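Local coordinates for heme-binding protein A (Haemophilus parasuis 29755, PDB 3TPA) that probably binds glutathione as a substrate-binding protein of the Pasteurellaceae GbpA family, despite the name that assigns it to heme, at residues A[24-27]-A[31-34]; A[39-44]-A[210-215]; A[84-89]-A[170-175]; A[119-124]-A[413-418]; A[189-194]-A[506-511]. The protein carries 1 engineered substitution. One frame throughout, in Å; residues are numbered along the deposited sequence. Where two conformers were deposited one is given.

Contact 1 of 5, residues A[24-27]-A[31-34]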
# COMPACT_ATOMS: atom_id res chain seq x y z
N ALA A 24 9.49 12.08 1.99
CA ALA A 24 10.53 11.26 2.60
C ALA A 24 10.22 10.93 4.07
O ALA A 24 10.60 9.87 4.58
CB ALA A 24 11.90 11.95 2.50
N ILE A 25 9.53 11.84 4.75
CA ILE A 25 9.33 11.70 6.21
C ILE A 25 7.88 11.51 6.63
O ILE A 25 7.51 11.81 7.76
CB ILE A 25 9.92 12.90 6.99
CG1 ILE A 25 9.28 14.21 6.54
CG2 ILE A 25 11.43 12.98 6.78
CD1 ILE A 25 9.65 15.41 7.41
N THR A 26 7.07 10.98 5.73
CA THR A 26 5.65 10.83 5.96
C THR A 26 5.32 9.44 6.46
O THR A 26 5.86 8.46 5.97
CB THR A 26 4.87 11.08 4.68
OG1 THR A 26 4.97 12.46 4.33
CG2 THR A 26 3.40 10.70 4.86
N ASN A 27 4.41 9.39 7.42
CA ASN A 27 3.97 8.16 8.06
C ASN A 27 2.62 7.78 7.50
O ASN A 27 2.35 6.62 7.18
CB ASN A 27 3.84 8.40 9.56
CG ASN A 27 3.35 7.18 10.32
OD1 ASN A 27 2.86 6.21 9.73
ND2 ASN A 27 3.48 7.22 11.64
N ASP A 31 -0.96 11.84 3.32
CA ASP A 31 -0.17 13.07 3.08
C ASP A 31 0.46 13.12 1.69
O ASP A 31 0.77 14.17 1.16
CB ASP A 31 0.99 13.20 4.08
CG ASP A 31 0.55 13.62 5.47
OD1 ASP A 31 -0.61 14.06 5.62
OD2 ASP A 31 1.36 13.54 6.41
N PHE A 32 0.72 11.94 1.13
CA PHE A 32 1.34 11.81 -0.19
C PHE A 32 0.51 12.50 -1.26
O PHE A 32 1.05 13.08 -2.19
CB PHE A 32 1.51 10.33 -0.54
CG PHE A 32 2.59 9.63 0.24
CD1 PHE A 32 3.74 10.29 0.64
CD2 PHE A 32 2.47 8.28 0.55
CE1 PHE A 32 4.76 9.62 1.35
CE2 PHE A 32 3.49 7.60 1.25
CZ PHE A 32 4.62 8.27 1.65
N ASN A 33 -0.81 12.46 -1.13
CA ASN A 33 -1.69 13.06 -2.11
C ASN A 33 -1.46 14.58 -2.23
O ASN A 33 -1.68 15.17 -3.29
CB ASN A 33 -3.15 12.78 -1.75
CG ASN A 33 -3.53 11.35 -2.00
OD1 ASN A 33 -3.05 10.74 -2.95
ND2 ASN A 33 -4.39 10.78 -1.16
N ALA A 34 -1.04 15.19 -1.13
CA ALA A 34 -0.77 16.63 -1.08
C ALA A 34 0.66 17.00 -1.48
O ALA A 34 0.96 18.17 -1.68
CB ALA A 34 -1.06 17.17 0.32
O HOH W 1 3.87 14.28 2.41
O HOH W 2 2.64 11.44 7.78
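Thr26 packs on Asp31 and Phe32 with the carbon atoms of its side chain, and this apolar part of the contact is the direct one. Its methyl CG2 lies over one face of the Phe32 ring, 4.3 Å from the ring centroid and 25° off the normal, a CH-pi contact. Thr26 CB lies nearer the rim, 3.6 Å from Phe32 CE1. The same methyl also touches the carbon part of the acid, with Thr26 CG2 3.6 Å from Asp31 CB. Threonine suits the place because its two branches divide the work: OG1 sits beside the backbone N (chi1 -69°) and bonds to Ser22 O, which leaves CG2 anti to that N and against the ring.

The polar part runs through water. One water donates to Thr26 OG1 (2.9 Å) and weakly to Asp31 O (3.3 Å). A second accepts from Asn27 N at 2.7 Å and donates to Asp31 OD2 at 2.8 Å. The carboxylate also receives weak hydrogen bonds from the backbone N of Met19 and Lys20, so the buried charge is probably eased by several N-H groups and a water.

Phe32 in turn meets the ring of Tyr121 in helix 120-124. The arrangement is that of an irregular, water-bridged connection, folded back on itself between strand 9-14 and helix 36-39 of this family 5 solute-binding protein.

Contact 2 of 5, residues A[39-44]-A[210-215]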
# COMPACT_ATOMS: atom_id res chain seq x y z
N VAL A 39 3.44 17.31 -6.70
CA VAL A 39 4.57 18.24 -6.71
C VAL A 39 5.92 17.60 -7.13
O VAL A 39 6.80 18.29 -7.64
CB VAL A 39 4.72 18.90 -5.32
CG1 VAL A 39 5.91 19.86 -5.28
CG2 VAL A 39 3.41 19.61 -4.93
N TYR A 40 6.07 16.30 -6.92
CA TYR A 40 7.35 15.60 -7.15
C TYR A 40 7.26 14.54 -8.25
O TYR A 40 6.18 14.22 -8.73
CB TYR A 40 7.80 14.92 -5.86
CG TYR A 40 8.22 15.87 -4.75
CD1 TYR A 40 9.50 16.38 -4.70
CD2 TYR A 40 7.34 16.23 -3.73
CE1 TYR A 40 9.91 17.23 -3.69
CE2 TYR A 40 7.74 17.09 -2.70
CZ TYR A 40 9.04 17.58 -2.69
OH TYR A 40 9.50 18.44 -1.70
N ASN A 41 8.43 14.00 -8.63
CA ASN A 41 8.54 12.80 -9.48
C ASN A 41 9.46 11.81 -8.84
O ASN A 41 10.21 12.16 -7.93
CB ASN A 41 9.10 13.14 -10.86
CG ASN A 41 8.09 13.85 -11.73
OD1 ASN A 41 8.27 15.01 -12.10
ND2 ASN A 41 7.01 13.16 -12.05
N ARG A 42 9.42 10.57 -9.33
CA ARG A 42 10.35 9.52 -8.92
C ARG A 42 11.18 9.10 -10.12
O ARG A 42 10.88 9.49 -11.24
CB ARG A 42 9.58 8.30 -8.40
CG ARG A 42 9.12 8.39 -6.93
CD ARG A 42 8.19 9.56 -6.64
NE ARG A 42 6.98 9.52 -7.45
CZ ARG A 42 6.12 10.52 -7.54
NH1 ARG A 42 6.34 11.62 -6.85
NH2 ARG A 42 5.04 10.42 -8.31
N LEU A 43 12.23 8.30 -9.89
CA LEU A 43 13.10 7.82 -10.96
C LEU A 43 12.28 7.09 -12.03
O LEU A 43 12.37 7.41 -13.22
CB LEU A 43 14.20 6.91 -10.40
CG LEU A 43 15.39 7.64 -9.76
CD1 LEU A 43 16.31 6.67 -9.04
CD2 LEU A 43 16.17 8.43 -10.82
N VAL A 44 11.46 6.14 -11.59
CA VAL A 44 10.45 5.51 -12.44
C VAL A 44 9.08 5.65 -11.76
O VAL A 44 9.02 5.78 -10.54
CB VAL A 44 10.76 4.02 -12.72
CG1 VAL A 44 12.17 3.87 -13.29
CG2 VAL A 44 10.61 3.18 -11.42
N ASP A 210 6.20 24.16 -17.23
CA ASP A 210 7.43 23.58 -17.76
C ASP A 210 7.53 22.06 -17.61
O ASP A 210 8.52 21.46 -17.99
CB ASP A 210 8.65 24.25 -17.13
CG ASP A 210 8.79 25.71 -17.54
OD1 ASP A 210 8.58 26.02 -18.73
OD2 ASP A 210 9.11 26.55 -16.66
N TYR A 211 6.49 21.46 -17.04
CA TYR A 211 6.47 20.01 -16.79
C TYR A 211 6.92 19.24 -18.00
O TYR A 211 6.42 19.46 -19.11
CB TYR A 211 5.08 19.55 -16.37
CG TYR A 211 5.07 18.14 -15.82
CD1 TYR A 211 6.06 17.71 -14.94
CD2 TYR A 211 4.08 17.25 -16.18
CE1 TYR A 211 6.06 16.43 -14.44
CE2 TYR A 211 4.06 15.96 -15.67
CZ TYR A 211 5.05 15.56 -14.81
OH TYR A 211 5.02 14.27 -14.31
N TRP A 212 7.85 18.32 -17.79
CA TRP A 212 8.52 17.60 -18.87
C TRP A 212 7.58 16.77 -19.73
O TRP A 212 7.85 16.56 -20.91
CB TRP A 212 9.70 16.75 -18.34
CG TRP A 212 9.34 15.72 -17.29
CD1 TRP A 212 9.26 15.91 -15.94
CD2 TRP A 212 9.03 14.34 -17.52
NE1 TRP A 212 8.89 14.75 -15.31
CE2 TRP A 212 8.75 13.76 -16.26
CE3 TRP A 212 8.94 13.54 -18.66
CZ2 TRP A 212 8.39 12.43 -16.11
CZ3 TRP A 212 8.58 12.21 -18.51
CH2 TRP A 212 8.31 11.66 -17.25
N LYS A 213 6.49 16.27 -19.14
CA LYS A 213 5.50 15.46 -19.86
C LYS A 213 4.50 16.34 -20.63
O LYS A 213 3.62 15.83 -21.32
CB LYS A 213 4.70 14.59 -18.87
CG LYS A 213 5.25 13.20 -18.60
CD LYS A 213 4.38 12.48 -17.57
CE LYS A 213 4.03 11.07 -18.01
NZ LYS A 213 5.23 10.34 -18.47
N GLY A 214 4.64 17.66 -20.49
CA GLY A 214 3.66 18.58 -21.03
C GLY A 214 2.77 19.10 -19.92
O GLY A 214 2.47 18.36 -18.98
N LYS A 215 2.36 20.36 -20.02
CA LYS A 215 1.56 21.01 -18.99
C LYS A 215 0.21 20.33 -18.75
O LYS A 215 -0.45 19.91 -19.70
CB LYS A 215 1.35 22.48 -19.35
CG LYS A 215 0.12 23.08 -18.73
CD LYS A 215 -0.21 24.42 -19.35
CE LYS A 215 0.33 25.54 -18.50
NZ LYS A 215 -0.19 25.45 -17.10
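Asn41 reaches across to Tyr211 and Trp212, its amide meeting phenol and indole N-H. CB points toward segment 210-215, and CG, set beside the backbone N (chi1 -74°), comes within 3.8 Å of Trp212 NE1 at the edge of the indole. ND2 donates to Tyr211 OH at 3.2 Å, nearly straight at 165°; the phenol oxygen lies in the amide plane, and amide and ring are almost coplanar, 6° apart. ND2 also bonds to Glu45 OE1. OD1 faces the edge of the Tyr211 ring, 3.5 Å from its CE1, and takes a weak hydrogen bond from Trp212 NE1 at 3.3 Å. Its stronger partner is the hydroxyl of Thr189. Three hydrogen bonds and a weak fourth grip this buried amide, which would fix its rotation; asparagine suits the task, offering donor and acceptor on a short stem.

Tyr211 and Trp212 hold the first two positions of a type I beta turn, closed by Gly214 N bonding to Tyr211 O at 2.9 Å. The turn belongs to the long connection of a beta hairpin, strands 202-207 and 220-225 of the mixed sheet, and Asn41 ties it to the chain entering strand 44-46 of the antiparallel sheet.

Contact 3 of 5, residues A[84-89]-A[170-175]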
# COMPACT_ATOMS: atom_id res chain seq x y z
N LYS A 84 9.40 32.29 -4.27
CA LYS A 84 9.98 33.61 -4.03
C LYS A 84 11.30 33.52 -3.27
O LYS A 84 12.05 34.48 -3.22
CB LYS A 84 9.00 34.56 -3.34
CG LYS A 84 8.33 34.02 -2.08
CD LYS A 84 7.50 35.12 -1.40
CE LYS A 84 6.84 34.64 -0.12
NZ LYS A 84 5.59 33.86 -0.38
N THR A 85 11.56 32.36 -2.69
CA THR A 85 12.77 32.10 -1.92
C THR A 85 13.85 31.40 -2.75
O THR A 85 15.03 31.46 -2.41
CB THR A 85 12.45 31.21 -0.70
OG1 THR A 85 11.50 31.87 0.15
CG2 THR A 85 13.71 30.90 0.10
N PHE A 86 13.45 30.72 -3.82
CA PHE A 86 14.36 29.88 -4.58
C PHE A 86 14.13 29.87 -6.09
O PHE A 86 13.00 29.71 -6.56
CB PHE A 86 14.28 28.44 -4.05
CG PHE A 86 15.00 27.45 -4.91
CD1 PHE A 86 16.38 27.35 -4.87
CD2 PHE A 86 14.29 26.60 -5.75
CE1 PHE A 86 17.06 26.42 -5.67
CE2 PHE A 86 14.94 25.67 -6.55
CZ PHE A 86 16.33 25.58 -6.52
N SER A 87 15.21 30.03 -6.84
CA SER A 87 15.16 29.85 -8.28
C SER A 87 16.33 28.98 -8.73
O SER A 87 17.48 29.35 -8.52
CB SER A 87 15.20 31.20 -9.00
OG SER A 87 14.59 31.11 -10.27
N PRO A 88 16.04 27.83 -9.35
CA PRO A 88 17.14 26.93 -9.70
C PRO A 88 17.99 27.49 -10.83
O PRO A 88 17.47 28.25 -11.67
CB PRO A 88 16.42 25.66 -10.15
CG PRO A 88 15.16 26.17 -10.75
CD PRO A 88 14.76 27.37 -9.90
N THR A 89 19.27 27.13 -10.86
CA THR A 89 20.16 27.58 -11.93
C THR A 89 20.59 26.44 -12.84
O THR A 89 21.21 26.68 -13.87
CB THR A 89 21.39 28.29 -11.36
OG1 THR A 89 22.18 27.36 -10.62
CG2 THR A 89 20.97 29.43 -10.45
N ALA A 170 18.02 22.57 -1.23
CA ALA A 170 18.44 22.10 0.10
C ALA A 170 19.77 22.75 0.53
O ALA A 170 19.93 23.16 1.69
CB ALA A 170 18.56 20.59 0.11
N ASP A 171 20.72 22.86 -0.39
CA ASP A 171 21.97 23.54 -0.07
C ASP A 171 21.70 24.98 0.35
O ASP A 171 22.22 25.44 1.36
CB ASP A 171 22.95 23.51 -1.26
CG ASP A 171 23.56 22.13 -1.48
OD1 ASP A 171 23.46 21.29 -0.58
OD2 ASP A 171 24.15 21.90 -2.55
N GLN A 172 20.87 25.67 -0.43
CA GLN A 172 20.58 27.08 -0.15
C GLN A 172 19.97 27.25 1.23
O GLN A 172 20.37 28.13 1.99
CB GLN A 172 19.62 27.69 -1.19
CG GLN A 172 19.31 29.15 -0.91
CD GLN A 172 18.21 29.72 -1.79
OE1 GLN A 172 18.39 29.90 -2.99
NE2 GLN A 172 17.06 30.02 -1.19
N LEU A 173 18.99 26.40 1.55
CA LEU A 173 18.26 26.52 2.82
C LEU A 173 19.16 26.25 4.01
O LEU A 173 19.02 26.89 5.05
CB LEU A 173 17.05 25.59 2.85
CG LEU A 173 15.96 25.93 1.84
CD1 LEU A 173 14.97 24.79 1.71
CD2 LEU A 173 15.26 27.24 2.25
N LEU A 174 20.06 25.29 3.87
CA LEU A 174 20.98 24.97 4.96
C LEU A 174 21.85 26.19 5.21
O LEU A 174 21.96 26.68 6.34
CB LEU A 174 21.82 23.74 4.59
CG LEU A 174 22.50 22.98 5.73
CD1 LEU A 174 21.51 22.57 6.80
CD2 LEU A 174 23.23 21.77 5.16
N ALA A 175 22.42 26.71 4.13
CA ALA A 175 23.20 27.95 4.16
C ALA A 175 22.42 29.09 4.80
O ALA A 175 22.97 29.91 5.52
CB ALA A 175 23.64 28.32 2.77
O HOH W 3 17.56 31.17 -5.30
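Gln172 crosses from its helix to the backbone of Thr85, and the direct hydrogen bond between them is the main link. NE2 donates to Thr85 O at 2.8 Å, nearly straight at 165°. The oxygen lies in the plane of the glutamine amide, whereas the donor sits above the carbonyl plane, 36° out of it. NE2 bonds as well to Gln176 OE1, just past the end of the helix, which would hold the amide in its rotation. Glutamine suits the place through its length: CG is anti to the backbone N (chi1 -180°) and the chain runs on extended, carrying the amide out from the helix to the loop.

A water makes the second polar link, donating to Gln172 OE1 at 2.8 Å and accepting from Ser87 N at 3.0 Å.

The remaining touches are van der Waals contacts of the amide. Thr85 CG2 lies 3.7 Å from Gln172 NE2, and Gln172 OE1 approaches the edge of the Phe86 ring in its plane, 3.8 Å from CD1. One helix side chain thus bonds a loop carbonyl directly and a loop N-H through water, joining the irregular connection between strand 69-74 and helix 94-105 to helix 167-175 at the periphery.

Contact 4 of 5, residues A[119-124]-A[413-418]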
# COMPACT_ATOMS: atom_id res chain seq x y z
N TYR A 119 12.21 8.10 8.77
CA TYR A 119 12.10 7.57 7.41
C TYR A 119 11.32 6.28 7.42
O TYR A 119 11.85 5.20 7.16
CB TYR A 119 13.49 7.48 6.78
CG TYR A 119 14.13 8.85 6.85
CD1 TYR A 119 13.76 9.85 5.96
CD2 TYR A 119 15.04 9.17 7.86
CE1 TYR A 119 14.29 11.13 6.04
CE2 TYR A 119 15.58 10.46 7.96
CZ TYR A 119 15.20 11.43 7.03
OH TYR A 119 15.72 12.70 7.10
N PHE A 120 10.03 6.43 7.74
CA PHE A 120 9.13 5.31 7.93
C PHE A 120 9.18 4.35 6.75
O PHE A 120 9.20 3.15 6.94
CB PHE A 120 7.68 5.79 8.08
CG PHE A 120 7.43 6.57 9.33
CD1 PHE A 120 7.39 5.94 10.56
CD2 PHE A 120 7.21 7.94 9.27
CE1 PHE A 120 7.15 6.66 11.71
CE2 PHE A 120 6.96 8.66 10.41
CZ PHE A 120 6.93 8.02 11.64
N TYR A 121 9.12 4.87 5.54
CA TYR A 121 9.00 4.00 4.38
C TYR A 121 10.34 3.37 4.03
O TYR A 121 10.42 2.18 3.69
CB TYR A 121 8.36 4.73 3.20
CG TYR A 121 6.86 4.57 3.13
CD1 TYR A 121 6.01 5.46 3.77
CD2 TYR A 121 6.28 3.53 2.43
CE1 TYR A 121 4.64 5.31 3.71
CE2 TYR A 121 4.91 3.37 2.36
CZ TYR A 121 4.09 4.26 3.01
OH TYR A 121 2.72 4.11 2.96
N PHE A 122 11.41 4.15 4.12
CA PHE A 122 12.74 3.59 3.89
C PHE A 122 12.91 2.29 4.70
O PHE A 122 13.40 1.27 4.19
CB PHE A 122 13.81 4.61 4.28
CG PHE A 122 15.21 4.24 3.84
CD1 PHE A 122 15.65 4.53 2.56
CD2 PHE A 122 16.08 3.64 4.72
CE1 PHE A 122 16.94 4.19 2.16
CE2 PHE A 122 17.39 3.29 4.32
CZ PHE A 122 17.81 3.57 3.04
N ASN A 123 12.48 2.32 5.97
CA ASN A 123 12.58 1.16 6.86
C ASN A 123 11.52 0.09 6.59
O ASN A 123 11.82 -1.10 6.61
CB ASN A 123 12.52 1.61 8.33
CG ASN A 123 13.80 2.31 8.76
OD1 ASN A 123 14.81 1.66 9.02
ND2 ASN A 123 13.76 3.63 8.81
N TRP A 124 10.29 0.52 6.33
CA TRP A 124 9.22 -0.43 6.04
C TRP A 124 9.55 -1.29 4.82
O TRP A 124 9.20 -2.47 4.79
CB TRP A 124 7.88 0.27 5.87
CG TRP A 124 7.34 0.84 7.15
CD1 TRP A 124 7.59 0.39 8.42
CD2 TRP A 124 6.48 1.98 7.29
NE1 TRP A 124 6.92 1.17 9.33
CE2 TRP A 124 6.23 2.15 8.67
CE3 TRP A 124 5.88 2.86 6.38
CZ2 TRP A 124 5.42 3.16 9.16
CZ3 TRP A 124 5.08 3.87 6.88
CH2 TRP A 124 4.86 4.02 8.25
N THR A 413 -1.61 -5.22 4.48
CA THR A 413 -1.61 -4.33 3.33
C THR A 413 -0.24 -4.31 2.70
O THR A 413 0.76 -4.09 3.38
CB THR A 413 -2.00 -2.89 3.73
OG1 THR A 413 -3.35 -2.89 4.20
CG2 THR A 413 -1.87 -1.94 2.54
N SER A 414 -0.19 -4.55 1.39
CA SER A 414 1.07 -4.48 0.66
C SER A 414 1.33 -3.04 0.22
O SER A 414 0.45 -2.39 -0.33
CB SER A 414 1.01 -5.38 -0.57
OG SER A 414 2.16 -5.22 -1.37
N ARG A 415 2.55 -2.56 0.42
CA ARG A 415 2.87 -1.18 0.06
C ARG A 415 3.40 -1.01 -1.36
O ARG A 415 3.29 0.06 -1.92
CB ARG A 415 3.83 -0.56 1.07
CG ARG A 415 3.36 -0.64 2.51
CD ARG A 415 4.46 -0.17 3.45
NE ARG A 415 4.34 -0.76 4.77
CZ ARG A 415 4.96 -1.87 5.15
NH1 ARG A 415 5.75 -2.52 4.31
NH2 ARG A 415 4.78 -2.34 6.38
N ASN A 416 3.99 -2.07 -1.94
CA ASN A 416 4.48 -1.99 -3.32
C ASN A 416 3.69 -2.86 -4.29
O ASN A 416 3.92 -2.84 -5.50
CB ASN A 416 6.01 -2.28 -3.42
CG ASN A 416 6.40 -3.72 -3.11
OD1 ASN A 416 5.55 -4.59 -2.98
ND2 ASN A 416 7.70 -3.96 -3.01
N GLY A 417 2.75 -3.62 -3.76
CA GLY A 417 1.87 -4.45 -4.56
C GLY A 417 2.50 -5.65 -5.25
O GLY A 417 1.86 -6.26 -6.11
N ASP A 418 3.72 -6.02 -4.89
CA ASP A 418 4.35 -7.22 -5.47
C ASP A 418 3.96 -8.47 -4.69
O ASP A 418 3.80 -8.41 -3.47
CB ASP A 418 5.88 -7.08 -5.44
CG ASP A 418 6.58 -8.11 -6.29
OD1 ASP A 418 6.83 -9.22 -5.79
OD2 ASP A 418 6.86 -7.82 -7.47
O HOH W 4 7.57 -4.38 3.45
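A turn rich in side-chain-to-backbone bonds, between strand 407-413 and helix 420-427, presents Arg415 to Tyr121 and Trp124 of the short helix 120-124. Arg415 has two conformers, and the contacts of its side chain are certain for one alone. Its chain runs extended from CG (chi2 172°), bringing CD within 3.7 Å of Tyr121 CE2. The guanidinium then lies with one face against Trp124, whose CB stands 3.7 Å from CZ, over the centre of the group. Indole and guanidinium planes are only 15° apart, but the group meets the indole obliquely, and the Tyr121 ring is turned almost at a right angle to it. NH1 makes no direct bond to Trp124 O; a water donates to that oxygen at 2.8 Å and accepts a weak bond from NH1 at 2.7 Å. Arginine fits because it pairs a long apolar stem with a flat, polar end.

The turn is stiffened by its own side chains. Ser414 OG accepts from Gly417 N at 2.9 Å, an ST motif, and Asn416 OD1 accepts from Asp418 N at 3.0 Å, an Asx turn. Glycine suits position 417 because phi is positive there. Asp418 caps Asp420 N and forms a salt bridge with Arg461. Strand 407-413 belongs to the six-stranded mixed sheet, whereas segment 119-124 touches helix 94-105 through Tyr119 and Phe122 and helix 127-130 through Phe122 and Asn123.

Contact 5 of 5, residues A[189-194]-A[506-511]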
# COMPACT_ATOMS: atom_id res chain seq x y z
N THR A 189 9.87 18.56 -9.37
CA THR A 189 9.84 18.61 -10.82
C THR A 189 8.44 18.32 -11.33
O THR A 189 8.22 18.29 -12.54
CB THR A 189 10.83 17.60 -11.44
OG1 THR A 189 10.48 16.27 -11.02
CG2 THR A 189 12.26 17.90 -11.01
N GLY A 190 7.50 18.09 -10.41
CA GLY A 190 6.20 17.55 -10.73
C GLY A 190 5.24 18.45 -11.48
O GLY A 190 5.53 19.61 -11.75
N PRO A 191 4.07 17.90 -11.84
CA PRO A 191 3.05 18.56 -12.67
C PRO A 191 2.34 19.73 -12.01
O PRO A 191 1.74 20.53 -12.73
CB PRO A 191 2.06 17.43 -12.99
CG PRO A 191 2.25 16.43 -11.87
CD PRO A 191 3.72 16.49 -11.55
N PHE A 192 2.39 19.84 -10.68
CA PHE A 192 1.78 20.97 -9.99
C PHE A 192 2.76 21.64 -9.04
O PHE A 192 3.65 21.00 -8.48
CB PHE A 192 0.51 20.54 -9.23
CG PHE A 192 -0.58 20.04 -10.14
CD1 PHE A 192 -1.46 20.93 -10.75
CD2 PHE A 192 -0.73 18.69 -10.39
CE1 PHE A 192 -2.46 20.49 -11.58
CE2 PHE A 192 -1.73 18.23 -11.24
CZ PHE A 192 -2.60 19.15 -11.83
N ILE A 193 2.58 22.95 -8.89
CA ILE A 193 3.40 23.79 -8.02
C ILE A 193 2.64 24.18 -6.76
O ILE A 193 1.52 24.69 -6.83
CB ILE A 193 3.79 25.08 -8.75
CG1 ILE A 193 4.67 24.76 -9.97
CG2 ILE A 193 4.47 26.06 -7.79
CD1 ILE A 193 4.77 25.90 -10.97
N PHE A 194 3.23 23.93 -5.60
CA PHE A 194 2.64 24.32 -4.33
C PHE A 194 2.62 25.85 -4.21
O PHE A 194 3.67 26.50 -4.19
CB PHE A 194 3.45 23.69 -3.19
CG PHE A 194 3.05 24.12 -1.80
CD1 PHE A 194 1.97 23.55 -1.16
CD2 PHE A 194 3.79 25.08 -1.13
CE1 PHE A 194 1.61 23.94 0.13
CE2 PHE A 194 3.45 25.48 0.15
CZ PHE A 194 2.36 24.91 0.79
N ALA A 506 -3.80 11.15 -8.20
CA ALA A 506 -3.02 12.06 -9.03
C ALA A 506 -3.95 12.81 -9.99
O ALA A 506 -4.85 12.22 -10.57
CB ALA A 506 -1.93 11.30 -9.82
N PHE A 507 -3.75 14.12 -10.12
CA PHE A 507 -4.64 14.92 -10.94
C PHE A 507 -4.04 15.35 -12.28
O PHE A 507 -4.71 15.99 -13.08
CB PHE A 507 -5.20 16.09 -10.13
CG PHE A 507 -5.98 15.64 -8.92
CD1 PHE A 507 -7.20 14.98 -9.06
CD2 PHE A 507 -5.49 15.84 -7.64
CE1 PHE A 507 -7.91 14.55 -7.96
CE2 PHE A 507 -6.19 15.41 -6.53
CZ PHE A 507 -7.41 14.75 -6.70
N TYR A 508 -2.79 14.97 -12.53
CA TYR A 508 -2.21 15.15 -13.86
C TYR A 508 -2.98 14.26 -14.83
O TYR A 508 -3.35 13.15 -14.48
CB TYR A 508 -0.73 14.76 -13.89
CG TYR A 508 -0.09 15.04 -15.24
CD1 TYR A 508 0.17 16.36 -15.64
CD2 TYR A 508 0.21 14.01 -16.12
CE1 TYR A 508 0.74 16.62 -16.88
CE2 TYR A 508 0.77 14.27 -17.35
CZ TYR A 508 1.04 15.58 -17.72
OH TYR A 508 1.60 15.84 -18.95
N GLY A 509 -3.21 14.75 -16.04
CA GLY A 509 -3.97 13.97 -17.00
C GLY A 509 -5.48 14.10 -16.83
O GLY A 509 -6.25 13.61 -17.65
N VAL A 510 -5.91 14.76 -15.76
CA VAL A 510 -7.34 14.96 -15.50
C VAL A 510 -7.83 16.29 -16.09
O VAL A 510 -7.12 17.30 -16.07
CB VAL A 510 -7.67 14.90 -14.00
CG1 VAL A 510 -9.13 15.26 -13.74
CG2 VAL A 510 -7.35 13.52 -13.43
N SER A 511 -9.07 16.28 -16.59
CA SER A 511 -9.68 17.47 -17.18
C SER A 511 -11.10 17.68 -16.67
O SER A 511 -11.72 16.75 -16.15
CB SER A 511 -9.66 17.39 -18.71
OG SER A 511 -10.32 16.22 -19.16
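A chi1 of -175° turns the Tyr508 side chain away from its own N and brings the ring to Pro191, which it meets obliquely, while Phe192 has CG beside its own N (chi1 -63°), which sends its ring to the Phe507-Tyr508 peptide. Pro191 CB is 3.4 Å from Tyr508 CD1, and Pro191 CG is 4.0 Å from Tyr508 CB. A compact, rigid proline ring suits this close approach to an aromatic side chain. Phe192 meets the backbone with its edge: CE2 lies 3.7 Å from Tyr508 N, close to the ring plane, and 3.8 Å from Phe507 C. The same CE2 reaches Phe507 CB at 4.2 Å, giving the phenylalanine an apolar neighbour too. No hydrogen bond joins the two segments.

Residues Phe507 to Val510 form a type II beta turn, closed by Val510 N to Phe507 O at 3.2 Å. Gly509 holds its third position, where the positive phi (83°) favours glycine. This turn packs beside strand 192-194, an outermost strand of the mixed sheet, and the Phe507 ring rests on strands 9-14 and 220-225 of that sheet. Tyr508 uses its hydroxyl on Gly214 O, and its ring meets Tyr211 edge-to-face.

Contacts 1, 2 and 5 are buried, contacts 3 and 4 only partly so. Among the buried ones, contact 5 is packing without hydrogen bonds, apolar side chains against each other and a peptide, contact 2 relies on hydrogen bonds of one amide, and contact 1 combines methyl-on-ring packing with water bridges. Contacts 3 and 4 each rest on one long polar side chain and a bridging water. Contacts 2 and 5, centres about 8 Å apart, join through Asn41 with Thr189 and Gly214 with Tyr508 at the edge of the mixed sheet, contact 2 also reaching the chain that enters the antiparallel one. Contacts 1 and 4 also touch. Contact 4 is nearest the chain's centre, contact 3 the most peripheral.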